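Local coordinates for protein NANS (YJHS), A 9-O-acetyl N-acetylneuraminic acid esterase (Escherichia coli O157:H7 EDL933, PDB 3PT5) that probably hydrolyses the 9-O-acetyl group of 9-O-acetyl-N-acetylneuraminate, a step needed for bacterial growth on this sialic acid of mammalian mucosal surfaces, at residues 22-27 and 185-190; 205-210 and 255-260; 210-215 and 260-265; 232-237 and 264-269. All blocks are in the same frame, centred on the assembly; numbering follows the deposited sequence.

Interaction 1: residues 22-27 and 185-190; sequences YVLTVA and GVCWMQ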
loop_
_atom_site.group_PDB
_atom_site.type_symbol
_atom_site.label_atom_id
_atom_site.label_comp_id
_atom_site.label_asym_id
_atom_site.label_seq_id
_atom_site.Cartn_x
_atom_site.Cartn_y
_atom_site.Cartn_z
ATOM N N TYR A 22 1.815 -16.133 -4.770
ATOM C CA TYR A 22 0.491 -15.555 -4.577
ATOM C C TYR A 22 0.737 -14.056 -4.665
ATOM O O TYR A 22 1.565 -13.532 -3.952
ATOM C CB TYR A 22 -0.041 -15.882 -3.192
ATOM C CG TYR A 22 -0.586 -17.280 -2.997
ATOM C CD1 TYR A 22 -1.872 -17.472 -2.497
ATOM C CD2 TYR A 22 0.178 -18.400 -3.265
ATOM C CE1 TYR A 22 -2.385 -18.748 -2.283
ATOM C CE2 TYR A 22 -0.337 -19.692 -3.060
ATOM C CZ TYR A 22 -1.628 -19.848 -2.574
ATOM O OH TYR A 22 -2.156 -21.117 -2.367
ATOM N N VAL A 23 0.015 -13.404 -5.557
ATOM C CA VAL A 23 0.263 -12.018 -5.955
ATOM C C VAL A 23 -0.799 -11.123 -5.304
ATOM O O VAL A 23 -1.991 -11.424 -5.351
ATOM C CB VAL A 23 0.259 -11.853 -7.500
ATOM C CG1 VAL A 23 0.295 -10.383 -7.888
ATOM C CG2 VAL A 23 1.435 -12.608 -8.158
ATOM N N LEU A 24 -0.344 -10.046 -4.653
ATOM C CA LEU A 24 -1.259 -9.060 -4.075
ATOM C C LEU A 24 -0.789 -7.685 -4.535
ATOM O O LEU A 24 0.367 -7.349 -4.348
ATOM C CB LEU A 24 -1.242 -9.162 -2.547
ATOM C CG LEU A 24 -2.244 -8.353 -1.730
ATOM C CD1 LEU A 24 -3.675 -8.944 -1.866
ATOM C CD2 LEU A 24 -1.805 -8.329 -0.274
ATOM N N THR A 25 -1.677 -6.925 -5.182
ATOM C CA THR A 25 -1.368 -5.553 -5.593
ATOM C C THR A 25 -1.755 -4.604 -4.461
ATOM O O THR A 25 -2.758 -4.787 -3.833
ATOM C CB THR A 25 -2.132 -5.191 -6.871
ATOM O OG1 THR A 25 -1.622 -6.012 -7.934
ATOM C CG2 THR A 25 -1.923 -3.724 -7.256
ATOM N N VAL A 26 -0.930 -3.585 -4.225
ATOM C CA VAL A 26 -1.170 -2.610 -3.166
ATOM C C VAL A 26 -1.156 -1.266 -3.844
ATOM O O VAL A 26 -0.191 -0.947 -4.545
ATOM C CB VAL A 26 -0.109 -2.694 -2.036
ATOM C CG1 VAL A 26 -0.424 -1.675 -0.945
ATOM C CG2 VAL A 26 -0.130 -4.098 -1.443
ATOM N N ALA A 27 -2.241 -0.499 -3.702
ATOM C CA ALA A 27 -2.343 0.748 -4.464
ATOM C C ALA A 27 -3.141 1.805 -3.703
ATOM O O ALA A 27 -3.828 1.512 -2.695
ATOM C CB ALA A 27 -2.988 0.456 -5.825
ATOM N N GLY A 185 -5.834 -10.373 -5.166
ATOM C CA GLY A 185 -6.645 -9.152 -5.198
ATOM C C GLY A 185 -5.821 -7.900 -4.992
ATOM O O GLY A 185 -4.599 -7.937 -5.078
ATOM N N VAL A 186 -6.533 -6.780 -4.803
ATOM C CA VAL A 186 -5.934 -5.457 -4.660
ATOM C C VAL A 186 -6.233 -4.947 -3.257
ATOM O O VAL A 186 -7.372 -4.973 -2.822
ATOM C CB VAL A 186 -6.522 -4.459 -5.692
ATOM C CG1 VAL A 186 -5.966 -3.038 -5.508
ATOM C CG2 VAL A 186 -6.290 -4.945 -7.139
ATOM N N CYS A 187 -5.201 -4.498 -2.561
ATOM C CA CYS A 187 -5.358 -3.725 -1.332
ATOM C C CYS A 187 -5.270 -2.266 -1.737
ATOM O O CYS A 187 -4.228 -1.787 -2.145
ATOM C CB CYS A 187 -4.254 -4.066 -0.313
ATOM S SG CYS A 187 -4.369 -5.789 0.220
ATOM N N TRP A 188 -6.388 -1.576 -1.593
ATOM C CA TRP A 188 -6.561 -0.193 -2.049
ATOM C C TRP A 188 -6.819 0.687 -0.838
ATOM O O TRP A 188 -7.757 0.417 -0.113
ATOM C CB TRP A 188 -7.802 -0.164 -2.937
ATOM C CG TRP A 188 -8.195 1.176 -3.426
ATOM C CD1 TRP A 188 -9.238 1.928 -2.970
ATOM C CD2 TRP A 188 -7.554 1.956 -4.462
ATOM N NE1 TRP A 188 -9.303 3.123 -3.668
ATOM C CE2 TRP A 188 -8.272 3.171 -4.568
ATOM C CE3 TRP A 188 -6.428 1.759 -5.284
ATOM C CZ2 TRP A 188 -7.925 4.175 -5.487
ATOM C CZ3 TRP A 188 -6.076 2.767 -6.195
ATOM C CH2 TRP A 188 -6.834 3.949 -6.293
ATOM N N MET A 189 -6.028 1.758 -0.639
ATOM C CA MET A 189 -6.365 2.753 0.378
ATOM C C MET A 189 -6.180 4.084 -0.262
ATOM O O MET A 189 -5.057 4.497 -0.510
ATOM C CB MET A 189 -5.482 2.664 1.636
ATOM C CG MET A 189 -5.782 1.409 2.405
ATOM S SD MET A 189 -4.756 1.086 3.813
ATOM C CE MET A 189 -5.288 2.365 4.942
ATOM N N GLN A 190 -7.303 4.727 -0.556
ATOM C CA GLN A 190 -7.295 5.991 -1.260
ATOM C C GLN A 190 -8.597 6.727 -1.007
ATOM O O GLN A 190 -9.647 6.115 -0.795
ATOM C CB GLN A 190 -7.146 5.725 -2.746
ATOM C CG GLN A 190 -6.796 6.948 -3.568
ATOM C CD GLN A 190 -8.003 7.778 -3.920
ATOM O OE1 GLN A 190 -9.084 7.243 -4.093
ATOM N NE2 GLN A 190 -7.817 9.095 -4.054
#
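In the middle of the central sheet of this SGNH hydrolase, T25, V26 and A27 of strand 20-28 stand beside V186, C187 and W188 of the parallel strand 182-189. Four backbone bonds tie the strands: T25 N gives to G185 O, C187 N to T25 O at 2.8 Å, A27 N to C187 O at 2.8 Å, and M189 N to A27 O. The last three acceptors each also receive a CA-H contact; W188 CA, for instance, lies 3.3 Å from A27 O. On the face that carries L24, V26 and C187, the sulfur of C187 lies against both L24 methyls, with SG 3.6 Å from CD2 and 3.8 Å from CD1. A trans chi1 of -172° sets the branched end of the leucine over the neighbouring strand. Across the sheet, A27 CB rests 3.7 Å from W188 CE3 on the benzo part of the indole, while Q190 CB packs on one indole face. The polar ends look elsewhere, T25 OG1 to T171 of helix 162-176 and W188 NE1 to Y257 OH. Buried throughout, the seam therefore satisfies its facing peptide groups by strand pairing, and its side chains add close apolar contact on both faces.

Interaction 2: residues 205-210 and 255-260; sequences QHFNHM and GNYQNN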
loop_
_atom_site.group_PDB
_atom_site.type_symbol
_atom_site.label_atom_id
_atom_site.label_comp_id
_atom_site.label_asym_id
_atom_site.label_seq_id
_atom_site.Cartn_x
_atom_site.Cartn_y
_atom_site.Cartn_z
ATOM N N GLN A 205 -18.047 7.450 -8.858
ATOM C CA GLN A 205 -18.075 7.003 -10.241
ATOM C C GLN A 205 -16.693 6.867 -10.866
ATOM O O GLN A 205 -16.464 5.937 -11.625
ATOM C CB GLN A 205 -19.027 7.826 -11.108
ATOM C CG GLN A 205 -20.522 7.475 -10.881
ATOM C CD GLN A 205 -20.793 5.971 -10.611
ATOM O OE1 GLN A 205 -20.610 5.103 -11.483
ATOM N NE2 GLN A 205 -21.255 5.671 -9.395
ATOM N N HIS A 206 -15.761 7.767 -10.530
ATOM C CA HIS A 206 -14.387 7.647 -11.036
ATOM C C HIS A 206 -13.744 6.359 -10.573
ATOM O O HIS A 206 -13.119 5.647 -11.368
ATOM C CB HIS A 206 -13.495 8.827 -10.616
ATOM C CG HIS A 206 -13.768 10.093 -11.365
ATOM N ND1 HIS A 206 -13.736 11.336 -10.766
ATOM C CD2 HIS A 206 -14.094 10.309 -12.660
ATOM C CE1 HIS A 206 -14.026 12.263 -11.661
ATOM N NE2 HIS A 206 -14.251 11.667 -12.818
ATOM N N PHE A 207 -13.889 6.070 -9.279
ATOM C CA PHE A 207 -13.375 4.829 -8.699
ATOM C C PHE A 207 -14.022 3.598 -9.350
ATOM O O PHE A 207 -13.311 2.684 -9.790
ATOM C CB PHE A 207 -13.607 4.811 -7.183
ATOM C CG PHE A 207 -13.242 3.500 -6.536
ATOM C CD1 PHE A 207 -11.900 3.161 -6.321
ATOM C CD2 PHE A 207 -14.226 2.582 -6.186
ATOM C CE1 PHE A 207 -11.570 1.945 -5.737
ATOM C CE2 PHE A 207 -13.888 1.321 -5.603
ATOM C CZ PHE A 207 -12.575 1.022 -5.376
ATOM N N ASN A 208 -15.353 3.593 -9.432
ATOM C CA ASN A 208 -16.049 2.445 -10.020
ATOM C C ASN A 208 -15.610 2.212 -11.442
ATOM O O ASN A 208 -15.385 1.080 -11.833
ATOM C CB ASN A 208 -17.556 2.616 -9.976
ATOM C CG ASN A 208 -18.131 2.413 -8.591
ATOM O OD1 ASN A 208 -17.428 2.498 -7.575
ATOM N ND2 ASN A 208 -19.416 2.112 -8.541
ATOM N N HIS A 209 -15.457 3.284 -12.219
ATOM C CA HIS A 209 -15.037 3.135 -13.603
ATOM C C HIS A 209 -13.635 2.549 -13.725
ATOM O O HIS A 209 -13.343 1.742 -14.618
ATOM C CB HIS A 209 -15.154 4.477 -14.332
ATOM C CG HIS A 209 -16.572 4.893 -14.582
ATOM N ND1 HIS A 209 -16.954 6.213 -14.709
ATOM C CD2 HIS A 209 -17.701 4.159 -14.739
ATOM C CE1 HIS A 209 -18.259 6.276 -14.924
ATOM N NE2 HIS A 209 -18.735 5.044 -14.953
ATOM N N MET A 210 -12.759 2.932 -12.802
ATOM C CA MET A 210 -11.397 2.406 -12.804
ATOM C C MET A 210 -11.337 0.933 -12.419
ATOM O O MET A 210 -10.559 0.151 -12.973
ATOM C CB MET A 210 -10.503 3.237 -11.890
ATOM C CG MET A 210 -9.069 3.053 -12.231
ATOM S SD MET A 210 -7.888 3.914 -11.166
ATOM C CE MET A 210 -7.996 2.932 -9.673
ATOM N N GLY A 255 -18.121 5.674 2.014
ATOM C CA GLY A 255 -19.377 4.926 2.019
ATOM C C GLY A 255 -19.506 4.096 0.750
ATOM O O GLY A 255 -20.015 2.964 0.781
ATOM N N ASN A 256 -18.980 4.616 -0.352
ATOM C CA ASN A 256 -19.026 3.907 -1.609
ATOM C C ASN A 256 -18.179 2.624 -1.611
ATOM O O ASN A 256 -18.362 1.741 -2.444
ATOM C CB ASN A 256 -18.625 4.822 -2.755
ATOM C CG ASN A 256 -18.799 4.158 -4.097
ATOM O OD1 ASN A 256 -19.913 3.725 -4.459
ATOM N ND2 ASN A 256 -17.713 4.090 -4.866
ATOM N N TYR A 257 -17.233 2.534 -0.689
ATOM C CA TYR A 257 -16.441 1.305 -0.534
ATOM C C TYR A 257 -17.221 0.231 0.224
ATOM O O TYR A 257 -16.852 -0.938 0.183
ATOM C CB TYR A 257 -15.154 1.594 0.223
ATOM C CG TYR A 257 -14.175 2.486 -0.520
ATOM C CD1 TYR A 257 -13.935 2.328 -1.891
ATOM C CD2 TYR A 257 -13.461 3.467 0.156
ATOM C CE1 TYR A 257 -13.025 3.167 -2.573
ATOM C CE2 TYR A 257 -12.549 4.291 -0.503
ATOM C CZ TYR A 257 -12.322 4.144 -1.853
ATOM O OH TYR A 257 -11.419 4.987 -2.488
ATOM N N GLN A 258 -18.279 0.655 0.917
ATOM C CA GLN A 258 -19.100 -0.207 1.775
ATOM C C GLN A 258 -20.429 -0.574 1.118
ATOM O O GLN A 258 -21.054 -1.582 1.466
ATOM C CB GLN A 258 -19.409 0.524 3.087
ATOM C CG GLN A 258 -18.199 0.877 3.905
ATOM C CD GLN A 258 -18.472 1.918 4.987
ATOM O OE1 GLN A 258 -19.268 1.691 5.898
ATOM N NE2 GLN A 258 -17.768 3.053 4.911
ATOM N N ASN A 259 -20.887 0.273 0.202
ATOM C CA ASN A 259 -22.160 0.071 -0.480
ATOM C C ASN A 259 -21.998 0.113 -1.991
ATOM O O ASN A 259 -22.863 0.620 -2.709
ATOM C CB ASN A 259 -23.171 1.136 -0.034
ATOM C CG ASN A 259 -23.460 1.069 1.442
ATOM O OD1 ASN A 259 -23.885 0.038 1.960
ATOM N ND2 ASN A 259 -23.208 2.178 2.144
ATOM N N ASN A 260 -20.911 -0.466 -2.483
ATOM C CA ASN A 260 -20.613 -0.394 -3.901
ATOM C C ASN A 260 -21.565 -1.238 -4.767
ATOM O O ASN A 260 -22.010 -2.306 -4.341
ATOM C CB ASN A 260 -19.167 -0.816 -4.132
ATOM C CG ASN A 260 -18.589 -0.188 -5.355
ATOM O OD1 ASN A 260 -18.808 -0.659 -6.460
ATOM N ND2 ASN A 260 -17.884 0.913 -5.177
HETATM O O HOH W 1 -21.159 1.979 -6.238
#
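The aromatic part of the contact is a T-shaped pair: Y257 turns an edge onto F207, its CE1 3.5 Å above the centre of the phenyl ring, with the planes at 82°. The hydrogen bonds converge on N208 OD1. It accepts from N260 ND2 at 2.9 Å and from N256 ND2 at 3.2 Å, the donors arriving from opposite faces of the N208 amide, each tilted from its plane. N260 ND2 spends its other N-H on N256 O, 2.9 Å away, and N260 OD1 accepts from L262 N, so the amide is held at both ends. That orientation makes N208 turn its oxygen to N260, and N256 in turn must offer its ND2. A water accepting from N208 ND2 and donating to N256 OD1 is consistent with this order. Y257 OH continues inward to Q190 O and W188 NE1. A three-asparagine hydrogen-bond network next to a T-shaped aromatic pair thus links helix 203-218, flanking the sheet in this SGNH-type alpha/beta fold, to the loop before edge strand 265-268.

Interaction 3: residues 210-215 and 260-265; sequences MVEAFR and NILANI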
loop_
_atom_site.group_PDB
_atom_site.type_symbol
_atom_site.label_atom_id
_atom_site.label_comp_id
_atom_site.label_asym_id
_atom_site.label_seq_id
_atom_site.Cartn_x
_atom_site.Cartn_y
_atom_site.Cartn_z
ATOM N N MET A 210 -12.759 2.932 -12.802
ATOM C CA MET A 210 -11.397 2.406 -12.804
ATOM C C MET A 210 -11.337 0.933 -12.419
ATOM O O MET A 210 -10.559 0.151 -12.973
ATOM C CB MET A 210 -10.503 3.237 -11.890
ATOM C CG MET A 210 -9.069 3.053 -12.231
ATOM S SD MET A 210 -7.888 3.914 -11.166
ATOM C CE MET A 210 -7.996 2.932 -9.673
ATOM N N VAL A 211 -12.142 0.555 -11.438
ATOM C CA VAL A 211 -12.234 -0.856 -11.068
ATOM C C VAL A 211 -12.780 -1.684 -12.241
ATOM O O VAL A 211 -12.245 -2.732 -12.540
ATOM C CB VAL A 211 -13.107 -1.067 -9.842
ATOM C CG1 VAL A 211 -13.257 -2.533 -9.572
ATOM C CG2 VAL A 211 -12.506 -0.372 -8.626
ATOM N N GLU A 212 -13.819 -1.207 -12.919
ATOM C CA GLU A 212 -14.311 -1.957 -14.087
ATOM C C GLU A 212 -13.263 -2.045 -15.213
ATOM O O GLU A 212 -13.149 -3.084 -15.875
ATOM C CB GLU A 212 -15.609 -1.376 -14.657
ATOM C CG GLU A 212 -16.774 -1.198 -13.702
ATOM C CD GLU A 212 -17.892 -0.349 -14.300
ATOM O OE1 GLU A 212 -17.655 0.831 -14.666
ATOM O OE2 GLU A 212 -19.037 -0.848 -14.385
ATOM N N ALA A 213 -12.503 -0.973 -15.424
ATOM C CA ALA A 213 -11.448 -0.978 -16.446
ATOM C C ALA A 213 -10.347 -1.975 -16.087
ATOM O O ALA A 213 -9.867 -2.732 -16.934
ATOM C CB ALA A 213 -10.864 0.430 -16.648
ATOM N N PHE A 214 -9.955 -1.977 -14.817
ATOM C CA PHE A 214 -8.968 -2.909 -14.303
ATOM C C PHE A 214 -9.406 -4.363 -14.589
ATOM O O PHE A 214 -8.617 -5.187 -15.067
ATOM C CB PHE A 214 -8.769 -2.663 -12.789
ATOM C CG PHE A 214 -7.726 -3.558 -12.143
ATOM C CD1 PHE A 214 -6.380 -3.206 -12.156
ATOM C CD2 PHE A 214 -8.106 -4.736 -11.466
ATOM C CE1 PHE A 214 -5.402 -4.012 -11.538
ATOM C CE2 PHE A 214 -7.146 -5.557 -10.845
ATOM C CZ PHE A 214 -5.784 -5.200 -10.869
ATOM N N ARG A 215 -10.659 -4.665 -14.288
ATOM C CA ARG A 215 -11.198 -6.020 -14.453
ATOM C C ARG A 215 -11.268 -6.436 -15.925
ATOM O O ARG A 215 -10.917 -7.574 -16.250
ATOM C CB ARG A 215 -12.545 -6.146 -13.744
ATOM C CG ARG A 215 -12.375 -6.083 -12.235
ATOM C CD ARG A 215 -13.694 -6.048 -11.468
ATOM N NE ARG A 215 -13.422 -6.220 -10.041
ATOM C CZ ARG A 215 -14.313 -6.165 -9.044
ATOM N NH1 ARG A 215 -15.610 -5.945 -9.255
ATOM N NH2 ARG A 215 -13.879 -6.348 -7.791
ATOM N N ASN A 260 -20.911 -0.466 -2.483
ATOM C CA ASN A 260 -20.613 -0.394 -3.901
ATOM C C ASN A 260 -21.565 -1.238 -4.767
ATOM O O ASN A 260 -22.010 -2.306 -4.341
ATOM C CB ASN A 260 -19.167 -0.816 -4.132
ATOM C CG ASN A 260 -18.589 -0.188 -5.355
ATOM O OD1 ASN A 260 -18.808 -0.659 -6.460
ATOM N ND2 ASN A 260 -17.884 0.913 -5.177
ATOM N N ILE A 261 -21.843 -0.766 -5.983
ATOM C CA ILE A 261 -22.668 -1.520 -6.934
ATOM C C ILE A 261 -21.896 -2.676 -7.567
ATOM O O ILE A 261 -22.488 -3.653 -8.018
ATOM C CB ILE A 261 -23.298 -0.622 -8.036
ATOM C CG1 ILE A 261 -22.233 0.170 -8.794
ATOM C CG2 ILE A 261 -24.329 0.318 -7.423
ATOM C CD1 ILE A 261 -21.844 -0.407 -10.142
ATOM N N LEU A 262 -20.567 -2.593 -7.552
ATOM C CA LEU A 262 -19.742 -3.653 -8.117
ATOM C C LEU A 262 -19.533 -4.831 -7.157
ATOM O O LEU A 262 -19.569 -4.676 -5.927
ATOM C CB LEU A 262 -18.376 -3.096 -8.530
ATOM C CG LEU A 262 -18.366 -1.958 -9.547
ATOM C CD1 LEU A 262 -16.970 -1.355 -9.730
ATOM C CD2 LEU A 262 -18.947 -2.436 -10.882
ATOM N N ALA A 263 -19.312 -6.011 -7.730
ATOM C CA ALA A 263 -19.060 -7.211 -6.937
ATOM C C ALA A 263 -17.667 -7.139 -6.293
ATOM O O ALA A 263 -16.733 -6.565 -6.866
ATOM C CB ALA A 263 -19.152 -8.452 -7.836
ATOM N N ASN A 264 -17.553 -7.730 -5.102
ATOM C CA ASN A 264 -16.261 -8.007 -4.479
ATOM C C ASN A 264 -15.478 -6.750 -4.154
ATOM O O ASN A 264 -14.277 -6.684 -4.365
ATOM C CB ASN A 264 -15.452 -8.985 -5.330
ATOM C CG ASN A 264 -16.137 -10.334 -5.454
ATOM O OD1 ASN A 264 -16.923 -10.731 -4.576
ATOM N ND2 ASN A 264 -15.841 -11.043 -6.531
ATOM N N ILE A 265 -16.185 -5.774 -3.603
ATOM C CA ILE A 265 -15.544 -4.597 -3.068
ATOM C C ILE A 265 -15.691 -4.756 -1.569
ATOM O O ILE A 265 -16.814 -4.711 -1.042
ATOM C CB ILE A 265 -16.187 -3.278 -3.593
ATOM C CG1 ILE A 265 -16.222 -3.246 -5.137
ATOM C CG2 ILE A 265 -15.483 -2.032 -2.976
ATOM C CD1 ILE A 265 -14.860 -3.159 -5.853
#
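R215 stretches from helix 203-218 toward the chain at A263, and the edge of its guanidinium meets the loop carbonyls. Its side chain leaves the helix with chi1 at -69° and runs extended from CG to NE, which brings two nitrogens to A263 O: NH1 at 2.7 Å, with the oxygen close to the guanidinium plane, and NH2 at 3.0 Å in a weak bond. NH2 also makes a long, weak bond to N264 O, and it has a further partner in A231 O. V211, one turn earlier in the helix, lays CG1 over one guanidinium face, 3.7 Å above the plane and toward its rim. I265 CD1 fits beside this pair, 3.9 Å from R215 NH2 and 4.1 Å from V211 CG1. The branches of L262 divide between two helix residues. CD1 meets V211 CB at 3.9 Å as the two side chains run antiparallel alongside one another, whereas CD2 touches E212 CG at 3.8 Å, the leucine and the glutamate lying at about a right angle. An Asx turn from N260 to L262 leads into this leucine, L262 N meeting a lone pair of the amide oxygen OD1 of N260. The arrangement belongs to a beta-alpha-beta crossover: helix 203-218 connects the neighbouring parallel strands 182-189 and 233-236, and here it meets the loop entering the outermost strand 265-268.

Interaction 4: residues 232-237 and 264-269; sequences PWFCGD and NIIFVD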
loop_
_atom_site.group_PDB
_atom_site.type_symbol
_atom_site.label_atom_id
_atom_site.label_comp_id
_atom_site.label_asym_id
_atom_site.label_seq_id
_atom_site.Cartn_x
_atom_site.Cartn_y
_atom_site.Cartn_z
ATOM N N PRO A 232 -11.125 -9.445 -5.955
ATOM C CA PRO A 232 -11.474 -8.542 -4.874
ATOM C C PRO A 232 -10.558 -7.316 -4.730
ATOM O O PRO A 232 -9.326 -7.402 -4.869
ATOM C CB PRO A 232 -11.350 -9.412 -3.616
ATOM C CG PRO A 232 -10.406 -10.483 -3.973
ATOM C CD PRO A 232 -10.616 -10.734 -5.451
ATOM N N TRP A 233 -11.201 -6.206 -4.443
ATOM C CA TRP A 233 -10.557 -4.982 -3.985
ATOM C C TRP A 233 -10.880 -4.848 -2.506
ATOM O O TRP A 233 -12.026 -4.661 -2.127
ATOM C CB TRP A 233 -11.052 -3.752 -4.747
ATOM C CG TRP A 233 -10.459 -3.677 -6.105
ATOM C CD1 TRP A 233 -10.497 -4.655 -7.047
ATOM C CD2 TRP A 233 -9.755 -2.568 -6.694
ATOM N NE1 TRP A 233 -9.856 -4.241 -8.195
ATOM C CE2 TRP A 233 -9.390 -2.959 -8.005
ATOM C CE3 TRP A 233 -9.391 -1.292 -6.238
ATOM C CZ2 TRP A 233 -8.661 -2.115 -8.871
ATOM C CZ3 TRP A 233 -8.679 -0.443 -7.104
ATOM C CH2 TRP A 233 -8.328 -0.860 -8.402
ATOM N N PHE A 234 -9.843 -4.932 -1.689
ATOM C CA PHE A 234 -9.936 -4.718 -0.257
ATOM C C PHE A 234 -9.635 -3.262 0.010
ATOM O O PHE A 234 -8.499 -2.798 -0.138
ATOM C CB PHE A 234 -8.964 -5.629 0.473
ATOM C CG PHE A 234 -9.202 -7.069 0.190
ATOM C CD1 PHE A 234 -10.199 -7.774 0.880
ATOM C CD2 PHE A 234 -8.478 -7.705 -0.807
ATOM C CE1 PHE A 234 -10.424 -9.139 0.603
ATOM C CE2 PHE A 234 -8.696 -9.054 -1.097
ATOM C CZ PHE A 234 -9.686 -9.766 -0.403
ATOM N N CYS A 235 -10.694 -2.524 0.295
ATOM C CA CYS A 235 -10.579 -1.066 0.348
ATOM C C CYS A 235 -10.508 -0.646 1.810
ATOM O O CYS A 235 -11.445 -0.870 2.587
ATOM C CB CYS A 235 -11.775 -0.427 -0.355
ATOM S SG CYS A 235 -11.875 -0.872 -2.067
ATOM N N GLY A 236 -9.392 -0.051 2.203
ATOM C CA GLY A 236 -9.179 0.297 3.595
ATOM C C GLY A 236 -9.700 1.670 3.969
ATOM O O GLY A 236 -9.794 2.586 3.146
ATOM N N ASP A 237 -9.994 1.804 5.250
ATOM C CA ASP A 237 -10.445 3.062 5.831
ATOM C C ASP A 237 -9.289 4.087 5.937
ATOM O O ASP A 237 -8.149 3.844 5.474
ATOM C CB ASP A 237 -11.033 2.737 7.218
ATOM C CG ASP A 237 -12.125 3.721 7.679
ATOM O OD1 ASP A 237 -12.379 4.740 6.996
ATOM O OD2 ASP A 237 -12.733 3.452 8.749
ATOM N N ASN A 264 -17.553 -7.730 -5.102
ATOM C CA ASN A 264 -16.261 -8.007 -4.479
ATOM C C ASN A 264 -15.478 -6.750 -4.154
ATOM O O ASN A 264 -14.277 -6.684 -4.365
ATOM C CB ASN A 264 -15.452 -8.985 -5.330
ATOM C CG ASN A 264 -16.137 -10.334 -5.454
ATOM O OD1 ASN A 264 -16.923 -10.731 -4.576
ATOM N ND2 ASN A 264 -15.841 -11.043 -6.531
ATOM N N ILE A 265 -16.185 -5.774 -3.603
ATOM C CA ILE A 265 -15.544 -4.597 -3.068
ATOM C C ILE A 265 -15.691 -4.756 -1.569
ATOM O O ILE A 265 -16.814 -4.711 -1.042
ATOM C CB ILE A 265 -16.187 -3.278 -3.593
ATOM C CG1 ILE A 265 -16.222 -3.246 -5.137
ATOM C CG2 ILE A 265 -15.483 -2.032 -2.976
ATOM C CD1 ILE A 265 -14.860 -3.159 -5.853
ATOM N N ILE A 266 -14.562 -4.960 -0.882
ATOM C CA ILE A 266 -14.611 -5.336 0.527
ATOM C C ILE A 266 -13.992 -4.231 1.380
ATOM O O ILE A 266 -12.800 -3.953 1.268
ATOM C CB ILE A 266 -13.918 -6.689 0.764
ATOM C CG1 ILE A 266 -14.593 -7.794 -0.058
ATOM C CG2 ILE A 266 -13.951 -7.101 2.241
ATOM C CD1 ILE A 266 -13.795 -8.180 -1.243
ATOM N N PHE A 267 -14.825 -3.610 2.213
ATOM C CA PHE A 267 -14.383 -2.538 3.094
ATOM C C PHE A 267 -13.641 -3.089 4.300
ATOM O O PHE A 267 -14.137 -3.971 5.032
ATOM C CB PHE A 267 -15.565 -1.690 3.557
ATOM C CG PHE A 267 -15.172 -0.508 4.381
ATOM C CD1 PHE A 267 -14.376 0.518 3.852
ATOM C CD2 PHE A 267 -15.643 -0.387 5.680
ATOM C CE1 PHE A 267 -14.045 1.637 4.658
ATOM C CE2 PHE A 267 -15.301 0.707 6.470
ATOM C CZ PHE A 267 -14.534 1.715 5.958
ATOM N N VAL A 268 -12.431 -2.578 4.505
ATOM C CA VAL A 268 -11.603 -3.009 5.609
ATOM C C VAL A 268 -11.429 -1.850 6.585
ATOM O O VAL A 268 -10.840 -0.849 6.225
ATOM C CB VAL A 268 -10.198 -3.515 5.113
ATOM C CG1 VAL A 268 -9.361 -3.924 6.295
ATOM C CG2 VAL A 268 -10.343 -4.665 4.147
ATOM N N ASP A 269 -11.919 -1.977 7.822
ATOM C CA ASP A 269 -11.704 -0.912 8.784
ATOM C C ASP A 269 -10.895 -1.316 10.008
ATOM O O ASP A 269 -10.596 -2.498 10.188
ATOM C CB ASP A 269 -13.025 -0.203 9.124
ATOM C CG ASP A 269 -13.984 -1.067 9.888
ATOM O OD1 ASP A 269 -13.712 -2.260 10.132
ATOM O OD2 ASP A 269 -15.052 -0.518 10.272
#
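I266 O takes the shortest hydrogen bond of this contact, from C235 N at 2.7 Å, with a CA-H contact from F234 beside it. Four more backbone bonds complete the parallel pairing. W233 N gives to N264 O, I266 N to W233 O at 2.8 Å in an almost straight bond (178° at the hydrogen), V268 N to C235 O at 2.8 Å, and D237 N to V268 O. On the face of F234, I266 and V268, F234 and I266 project together from neighbouring strands, CD1 of the ring 3.9 Å from I266 CB. I266 CD1 reaches on to P232 CB at 3.6 Å, and F234 CB meets V268 CG2. On the reverse face, C235 SG touches I265 CG2 at 3.9 Å. There the F267 ring, with CG anti to N (chi1 -176°), passes C235 O, 3.5 Å from its CD1, and ends with CZ 3.6 Å from D237 CG. The D237 and D269 carboxylates lie near each other without contact. D237 OD2 is salt-bridged to K243 and OD1 hydrogen-bonded to Y250 OH, while D269 OD1 pairs with R325. These salt bridges probably ease the repulsion between the two acids where the paired strands end.

In the fold
Interactions 1 and 4 both lie in the parallel part of one mixed sheet: strand 182-189 pairs with 20-28 in interaction 1 and has 233-236 on its other side, and in interaction 4 strand 265-268 pairs with 233-236 as an outermost strand of the sheet. Interaction 1 is wholly buried near the chain centre, whereas interaction 4 is only partly buried and finishes in charged residues. Interactions 2 and 3 share helix 203-218 and the loop leading to 265-268. They rely on side chains instead of strand pairing: asparagine amides and aromatic rings in the buried interaction 2, an arginine on carbonyls in the more exposed interaction 3. W188 and W233 carry the packing from sheet to helix, meeting F207, M210 and F214.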